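Local structure of OBG-type G domain-containing protein (Pyrococcus horikoshii, 2E87) at residues 171-176 with 250-255; 286-291 with 313-318. The protein is of unknown function but binds GDP in an Obg-type G domain and is probably a GTP-binding protein of the NOG1 family. One frame throughout, in Å; residues are numbered along the deposited sequence.

Contact 1: residues 171-176 with 250-255; sequences VIAGHP and IIYIFD
Ala173 and Gly174 lie against one face of the Tyr252 ring where two parallel strands, 171-173 and 250-254, run side by side in the sheet of the G domain. Three backbone bonds fix the register. Ala173 N gives a nearly straight bond of 2.8 Å to Ile251 O, and its neighbours Ile251 N to Val171 O and Ile253 N to Ala173 O continue the pattern. The Tyr252 side chain can be followed outward. Its CB leaves the strand on the face shared with Val171, Ala173 and Ile250, and CG stands anti to the backbone N (chi1 -163°), which lays the ring alongside the other strand. CD1 meets the methyl of Ala173 at 3.8 Å, a residue small enough to let the ring lie close. CE1 is about equally near that methyl and Gly174 N. Farther out, CZ comes 3.8 Å from Gly174 CA, which sits over the ring face as a CH-pi partner. At the tip, OH is 3.2 Å from a water. Helix 264-277 covers this side, with Phe271 edge-to-face on Tyr252. On the other face, beneath helix 180-187, the Ile172 and Ile253 side chains cross at a slant, CG2 of the first 3.7 Å from CD1 of the second; such branched aliphatic residues suit buried strands. Gly174 begins the P-loop sequence, and its positive phi (136°) is one that a side chain would not tolerate: a CB would press on the carbonyl of Ala173 and run into Ile253 O. Beyond the bond from Ile253 N to Ala173 O, the water links the two segments, accepting from His175 N and donating to Ile253 O, so that two buried backbone groups are satisfied as the chain turns away toward the nucleotide phosphates.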
loop_
_atom_site.group_PDB
_atom_site.type_symbol
_atom_site.label_atom_id
_atom_site.label_comp_id
_atom_site.label_asym_id
_atom_site.label_seq_id
_atom_site.Cartn_x
_atom_site.Cartn_y
_atom_site.Cartn_z
ATOM N N VAL A 171 16.283 -7.289 -6.076
ATOM C CA VAL A 171 16.402 -6.967 -4.654
ATOM C C VAL A 171 17.810 -7.345 -4.186
ATOM O O VAL A 171 18.190 -8.513 -4.236
ATOM C CB VAL A 171 15.338 -7.752 -3.822
ATOM C CG1 VAL A 171 15.487 -7.457 -2.360
ATOM C CG2 VAL A 171 13.931 -7.379 -4.284
ATOM N N ILE A 172 18.574 -6.347 -3.740
ATOM C CA ILE A 172 19.941 -6.546 -3.270
ATOM C C ILE A 172 20.005 -6.743 -1.746
ATOM O O ILE A 172 19.590 -5.872 -0.985
ATOM C CB ILE A 172 20.841 -5.347 -3.690
ATOM C CG1 ILE A 172 20.811 -5.185 -5.206
ATOM C CG2 ILE A 172 22.289 -5.572 -3.229
ATOM C CD1 ILE A 172 21.469 -3.885 -5.700
ATOM N N ALA A 173 20.534 -7.898 -1.326
ATOM C CA ALA A 173 20.643 -8.254 0.097
ATOM C C ALA A 173 22.096 -8.439 0.585
ATOM O O ALA A 173 23.045 -8.458 -0.207
ATOM C CB ALA A 173 19.845 -9.531 0.365
ATOM N N GLY A 174 22.253 -8.573 1.897
ATOM C CA GLY A 174 23.567 -8.765 2.471
ATOM C C GLY A 174 23.730 -7.893 3.697
ATOM O O GLY A 174 22.973 -6.939 3.881
ATOM N N HIS A 175 24.724 -8.216 4.527
ATOM C CA HIS A 175 25.001 -7.467 5.747
ATOM C C HIS A 175 25.284 -5.996 5.480
ATOM O O HIS A 175 25.483 -5.567 4.339
ATOM C CB HIS A 175 26.216 -8.054 6.483
ATOM C CG HIS A 175 25.885 -9.181 7.403
ATOM N ND1 HIS A 175 26.090 -10.501 7.065
ATOM C CD2 HIS A 175 25.351 -9.187 8.648
ATOM C CE1 HIS A 175 25.698 -11.274 8.063
ATOM N NE2 HIS A 175 25.244 -10.501 9.037
ATOM N N PRO A 176 25.326 -5.199 6.548
ATOM C CA PRO A 176 25.597 -3.778 6.366
ATOM C C PRO A 176 27.026 -3.611 5.895
ATOM O O PRO A 176 27.906 -4.390 6.269
ATOM C CB PRO A 176 25.386 -3.207 7.769
ATOM C CG PRO A 176 24.410 -4.200 8.402
ATOM C CD PRO A 176 24.990 -5.498 7.948
ATOM N N ILE A 250 16.860 -11.969 -6.569
ATOM C CA ILE A 250 17.581 -11.516 -5.411
ATOM C C ILE A 250 19.075 -11.646 -5.626
ATOM O O ILE A 250 19.560 -12.719 -5.967
ATOM C CB ILE A 250 17.182 -12.333 -4.170
ATOM C CG1 ILE A 250 15.781 -11.912 -3.705
ATOM C CG2 ILE A 250 18.204 -12.140 -3.076
ATOM C CD1 ILE A 250 15.322 -12.616 -2.457
ATOM N N ILE A 251 19.788 -10.536 -5.463
ATOM C CA ILE A 251 21.244 -10.517 -5.577
ATOM C C ILE A 251 21.773 -10.504 -4.149
ATOM O O ILE A 251 21.460 -9.605 -3.374
ATOM C CB ILE A 251 21.790 -9.254 -6.276
ATOM C CG1 ILE A 251 21.525 -9.308 -7.782
ATOM C CG2 ILE A 251 23.291 -9.164 -6.058
ATOM C CD1 ILE A 251 21.927 -8.036 -8.516
ATOM N N TYR A 252 22.560 -11.506 -3.795
ATOM C CA TYR A 252 23.105 -11.572 -2.452
ATOM C C TYR A 252 24.595 -11.294 -2.505
ATOM O O TYR A 252 25.347 -12.036 -3.140
ATOM C CB TYR A 252 22.879 -12.947 -1.833
ATOM C CG TYR A 252 23.063 -12.909 -0.347
ATOM C CD1 TYR A 252 21.974 -12.694 0.492
ATOM C CD2 TYR A 252 24.336 -12.974 0.221
ATOM C CE1 TYR A 252 22.143 -12.529 1.864
ATOM C CE2 TYR A 252 24.514 -12.816 1.589
ATOM C CZ TYR A 252 23.408 -12.592 2.407
ATOM O OH TYR A 252 23.553 -12.423 3.763
ATOM N N ILE A 253 25.014 -10.228 -1.832
ATOM C CA ILE A 253 26.415 -9.856 -1.815
ATOM C C ILE A 253 27.156 -10.311 -0.559
ATOM O O ILE A 253 26.715 -10.047 0.561
ATOM C CB ILE A 253 26.601 -8.330 -1.901
ATOM C CG1 ILE A 253 25.869 -7.759 -3.121
ATOM C CG2 ILE A 253 28.085 -8.010 -1.965
ATOM C CD1 ILE A 253 25.973 -6.243 -3.246
ATOM N N PHE A 254 28.278 -10.996 -0.773
ATOM C CA PHE A 254 29.172 -11.450 0.296
ATOM C C PHE A 254 30.390 -10.520 0.237
ATOM O O PHE A 254 30.739 -10.033 -0.837
ATOM C CB PHE A 254 29.701 -12.866 0.046
ATOM C CG PHE A 254 28.734 -13.963 0.366
ATOM C CD1 PHE A 254 28.010 -14.585 -0.646
ATOM C CD2 PHE A 254 28.577 -14.406 1.677
ATOM C CE1 PHE A 254 27.149 -15.635 -0.357
ATOM C CE2 PHE A 254 27.724 -15.449 1.979
ATOM C CZ PHE A 254 27.007 -16.069 0.962
ATOM N N ASP A 255 31.030 -10.285 1.381
ATOM C CA ASP A 255 32.243 -9.466 1.449
ATOM C C ASP A 255 33.328 -10.348 2.068
ATOM O O ASP A 255 33.508 -10.371 3.283
ATOM C CB ASP A 255 32.030 -8.215 2.315
ATOM C CG ASP A 255 33.337 -7.460 2.585
ATOM O OD1 ASP A 255 34.353 -7.779 1.925
ATOM O OD2 ASP A 255 33.355 -6.549 3.449
HETATM O O HOH W 1 26.290 -10.790 3.695
#

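Contact 2: residues 286-291 with 313-318; sequences VINKID and IKISAL. With GDP (guanosine-5'-diphosphate), chain F.
Asn288 reaches across to Ala317 where the NKxD and SAL sequences of the GTPase fold, its two guanine-recognition loops, leave neighbouring parallel strands. These strands belong to a beta-alpha-beta crossover through helix 295-307. The strand part is compact: Ile287 N bonds to Ile313 O at 3.0 Å, and Ile315 N to Ile287 O at 2.9 Å. Ile315 lays CG1 beside the Asn288 amide oxygen, with Val286 as a neighbour, and touches Val326 of helix 323-350; an aliphatic residue fits this buried spot. Beyond the strands, Ile290 N donates to Ile315 O at 3.2 Å, joining the loops. The amide of Asn288, its CG anti to the backbone N (chi1 -160°), works in both directions: OD1 accepts from Ala317 N in the carbonyl plane, on a lone pair, at 2.8 Å, while ND2 donates to Val178 O of the P-loop and lies 3.3 Å from GDP N7. With an alanine here, Ala317 N and Val178 O would probably lose these partners, and the two loops could shift against the base. The outer side is looser. Lys314 touches Ile290 with its CB and then leads away into solvent, where a long charged chain is at home, and Asp291 is only partly buried. Even so, the Asp291 carboxylate suits guanine's two donors: OD1 accepts from GDP N1 at 2.7 Å in an almost straight bond (173°), and OD2 accepts from N2 less directly. The aliphatic part of Lys289 covers one face of the base, and the exposed Leu318 covers the opposite one, its CB 3.4 Å from GDP C6. From this same side of the base, well out of its plane, the backbone N of Leu318 donates to GDP O6, at 3.2 Å and 175°.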
loop_
_atom_site.group_PDB
_atom_site.type_symbol
_atom_site.label_atom_id
_atom_site.label_comp_id
_atom_site.label_asym_id
_atom_site.label_seq_id
_atom_site.Cartn_x
_atom_site.Cartn_y
_atom_site.Cartn_z
ATOM N N VAL A 286 26.884 -12.642 -5.561
ATOM C CA VAL A 286 27.978 -11.811 -5.996
ATOM C C VAL A 286 29.001 -11.774 -4.864
ATOM O O VAL A 286 28.635 -11.621 -3.692
ATOM C CB VAL A 286 27.479 -10.374 -6.304
ATOM C CG1 VAL A 286 28.621 -9.396 -6.211
ATOM C CG2 VAL A 286 26.877 -10.311 -7.709
ATOM N N ILE A 287 30.274 -11.942 -5.208
ATOM C CA ILE A 287 31.362 -11.885 -4.227
ATOM C C ILE A 287 32.061 -10.541 -4.465
ATOM O O ILE A 287 32.843 -10.391 -5.409
ATOM C CB ILE A 287 32.346 -13.050 -4.439
ATOM C CG1 ILE A 287 31.591 -14.368 -4.323
ATOM C CG2 ILE A 287 33.457 -12.996 -3.420
ATOM C CD1 ILE A 287 32.480 -15.596 -4.316
ATOM N N ASN A 288 31.760 -9.568 -3.609
ATOM C CA ASN A 288 32.287 -8.209 -3.734
ATOM C C ASN A 288 33.632 -7.978 -3.071
ATOM O O ASN A 288 34.193 -8.882 -2.467
ATOM C CB ASN A 288 31.259 -7.223 -3.174
ATOM C CG ASN A 288 31.466 -5.798 -3.673
ATOM O OD1 ASN A 288 31.781 -5.567 -4.847
ATOM N ND2 ASN A 288 31.260 -4.835 -2.788
ATOM N N LYS A 289 34.140 -6.752 -3.183
ATOM C CA LYS A 289 35.441 -6.397 -2.609
ATOM C C LYS A 289 36.596 -7.297 -3.103
ATOM O O LYS A 289 37.528 -7.565 -2.351
ATOM C CB LYS A 289 35.403 -6.460 -1.069
ATOM C CG LYS A 289 34.927 -5.202 -0.352
ATOM C CD LYS A 289 33.432 -5.195 -0.152
ATOM C CE LYS A 289 33.003 -3.982 0.670
ATOM N NZ LYS A 289 33.410 -4.076 2.100
ATOM N N ILE A 290 36.546 -7.769 -4.345
ATOM C CA ILE A 290 37.633 -8.614 -4.833
ATOM C C ILE A 290 38.947 -7.833 -4.961
ATOM O O ILE A 290 40.025 -8.425 -5.001
ATOM C CB ILE A 290 37.315 -9.240 -6.205
ATOM C CG1 ILE A 290 37.048 -8.142 -7.236
ATOM C CG2 ILE A 290 36.145 -10.181 -6.084
ATOM C CD1 ILE A 290 36.746 -8.676 -8.614
ATOM N N ASP A 291 38.848 -6.505 -5.021
ATOM C CA ASP A 291 40.017 -5.636 -5.154
ATOM C C ASP A 291 40.837 -5.515 -3.866
ATOM O O ASP A 291 41.980 -5.056 -3.889
ATOM C CB ASP A 291 39.579 -4.236 -5.603
ATOM C CG ASP A 291 38.650 -3.564 -4.599
ATOM O OD1 ASP A 291 37.580 -4.137 -4.313
ATOM O OD2 ASP A 291 38.983 -2.470 -4.095
ATOM N N ILE A 313 29.393 -14.544 -9.114
ATOM C CA ILE A 313 30.096 -13.618 -9.978
ATOM C C ILE A 313 31.019 -12.780 -9.095
ATOM O O ILE A 313 30.564 -12.129 -8.151
ATOM C CB ILE A 313 29.119 -12.669 -10.690
ATOM C CG1 ILE A 313 28.159 -13.473 -11.566
ATOM C CG2 ILE A 313 29.891 -11.638 -11.495
ATOM C CD1 ILE A 313 27.108 -12.632 -12.261
ATOM N N LYS A 314 32.315 -12.809 -9.391
ATOM C CA LYS A 314 33.288 -12.029 -8.633
ATOM C C LYS A 314 33.245 -10.577 -9.128
ATOM O O LYS A 314 33.202 -10.336 -10.331
ATOM C CB LYS A 314 34.672 -12.654 -8.816
ATOM C CG LYS A 314 34.777 -14.007 -8.119
ATOM C CD LYS A 314 36.023 -14.815 -8.500
ATOM C CE LYS A 314 35.862 -15.545 -9.843
ATOM N NZ LYS A 314 37.047 -16.405 -10.183
ATOM N N ILE A 315 33.237 -9.609 -8.213
ATOM C CA ILE A 315 33.163 -8.196 -8.611
ATOM C C ILE A 315 33.779 -7.213 -7.615
ATOM O O ILE A 315 34.221 -7.580 -6.526
ATOM C CB ILE A 315 31.681 -7.709 -8.798
ATOM C CG1 ILE A 315 31.044 -7.429 -7.430
ATOM C CG2 ILE A 315 30.847 -8.753 -9.536
ATOM C CD1 ILE A 315 29.697 -6.706 -7.482
ATOM N N SER A 316 33.781 -5.945 -8.013
ATOM C CA SER A 316 34.256 -4.842 -7.185
ATOM C C SER A 316 33.320 -3.690 -7.509
ATOM O O SER A 316 33.530 -2.958 -8.470
ATOM C CB SER A 316 35.691 -4.450 -7.526
ATOM O OG SER A 316 36.019 -3.210 -6.913
ATOM N N ALA A 317 32.266 -3.557 -6.714
ATOM C CA ALA A 317 31.278 -2.510 -6.922
ATOM C C ALA A 317 31.919 -1.124 -6.984
ATOM O O ALA A 317 31.477 -0.258 -7.743
ATOM C CB ALA A 317 30.226 -2.555 -5.803
ATOM N N LEU A 318 32.967 -0.923 -6.191
ATOM C CA LEU A 318 33.638 0.366 -6.148
ATOM C C LEU A 318 34.383 0.699 -7.437
ATOM O O LEU A 318 34.277 1.812 -7.949
ATOM C CB LEU A 318 34.620 0.423 -4.974
ATOM C CG LEU A 318 34.631 1.709 -4.134
ATOM C CD1 LEU A 318 35.778 1.645 -3.141
ATOM C CD2 LEU A 318 34.783 2.933 -5.024
HETATM P PB GDP F . 25.762 -1.298 2.056
HETATM O O1B GDP F . 25.683 -0.860 3.506
HETATM O O2B GDP F . 25.705 -2.909 1.910
HETATM O O3B GDP F . 25.010 -0.462 1.015
HETATM O O3A GDP F . 27.288 -0.999 1.704
HETATM P PA GDP F . 27.922 0.213 0.842
HETATM O O1A GDP F . 27.416 0.207 -0.558
HETATM O O2A GDP F . 27.566 1.614 1.572
HETATM O "O5'" GDP F . 29.510 -0.034 0.826
HETATM C "C5'" GDP F . 29.994 0.014 2.182
HETATM C "C4'" GDP F . 31.466 0.468 2.194
HETATM O "O4'" GDP F . 32.272 -0.446 1.359
HETATM C "C3'" GDP F . 31.720 1.844 1.576
HETATM O "O3'" GDP F . 32.535 2.897 2.098
HETATM C "C2'" GDP F . 31.902 1.512 0.082
HETATM O "O2'" GDP F . 32.714 2.552 -0.497
HETATM C "C1'" GDP F . 32.833 0.327 0.228
HETATM N N9 GDP F . 32.859 -0.531 -0.966
HETATM C C8 GDP F . 31.806 -0.871 -1.774
HETATM N N7 GDP F . 32.211 -1.651 -2.742
HETATM C C5 GDP F . 33.544 -1.864 -2.615
HETATM C C6 GDP F . 34.527 -2.611 -3.357
HETATM O O6 GDP F . 34.213 -3.247 -4.358
HETATM N N1 GDP F . 35.829 -2.595 -2.911
HETATM C C2 GDP F . 36.187 -1.875 -1.776
HETATM N N2 GDP F . 37.490 -1.876 -1.357
HETATM N N3 GDP F . 35.290 -1.180 -1.090
HETATM C C4 GDP F . 33.975 -1.148 -1.467
#

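In the fold
Contact 1 and contact 2 follow one another along the chain and across the same sheet, with centres 11 Å apart. Strands 249-254 and 283-287 are neighbours, and a probable hydrogen bond joins Tyr252 O to Val286 N at 2.9 Å. Nearer the nucleotide, Ile253 CG2 packs on Asn288 CB at 3.5 Å. A salt bridge of 2.8 Å ties Asp255 OD2 to Lys289 NZ, the tip of the lysine that lies along the base. GDP bridges the pair: residues 171-176 lead into the P-loop, which binds the phosphates, whereas 286-291 and 313-318 hold the guanine at the other end.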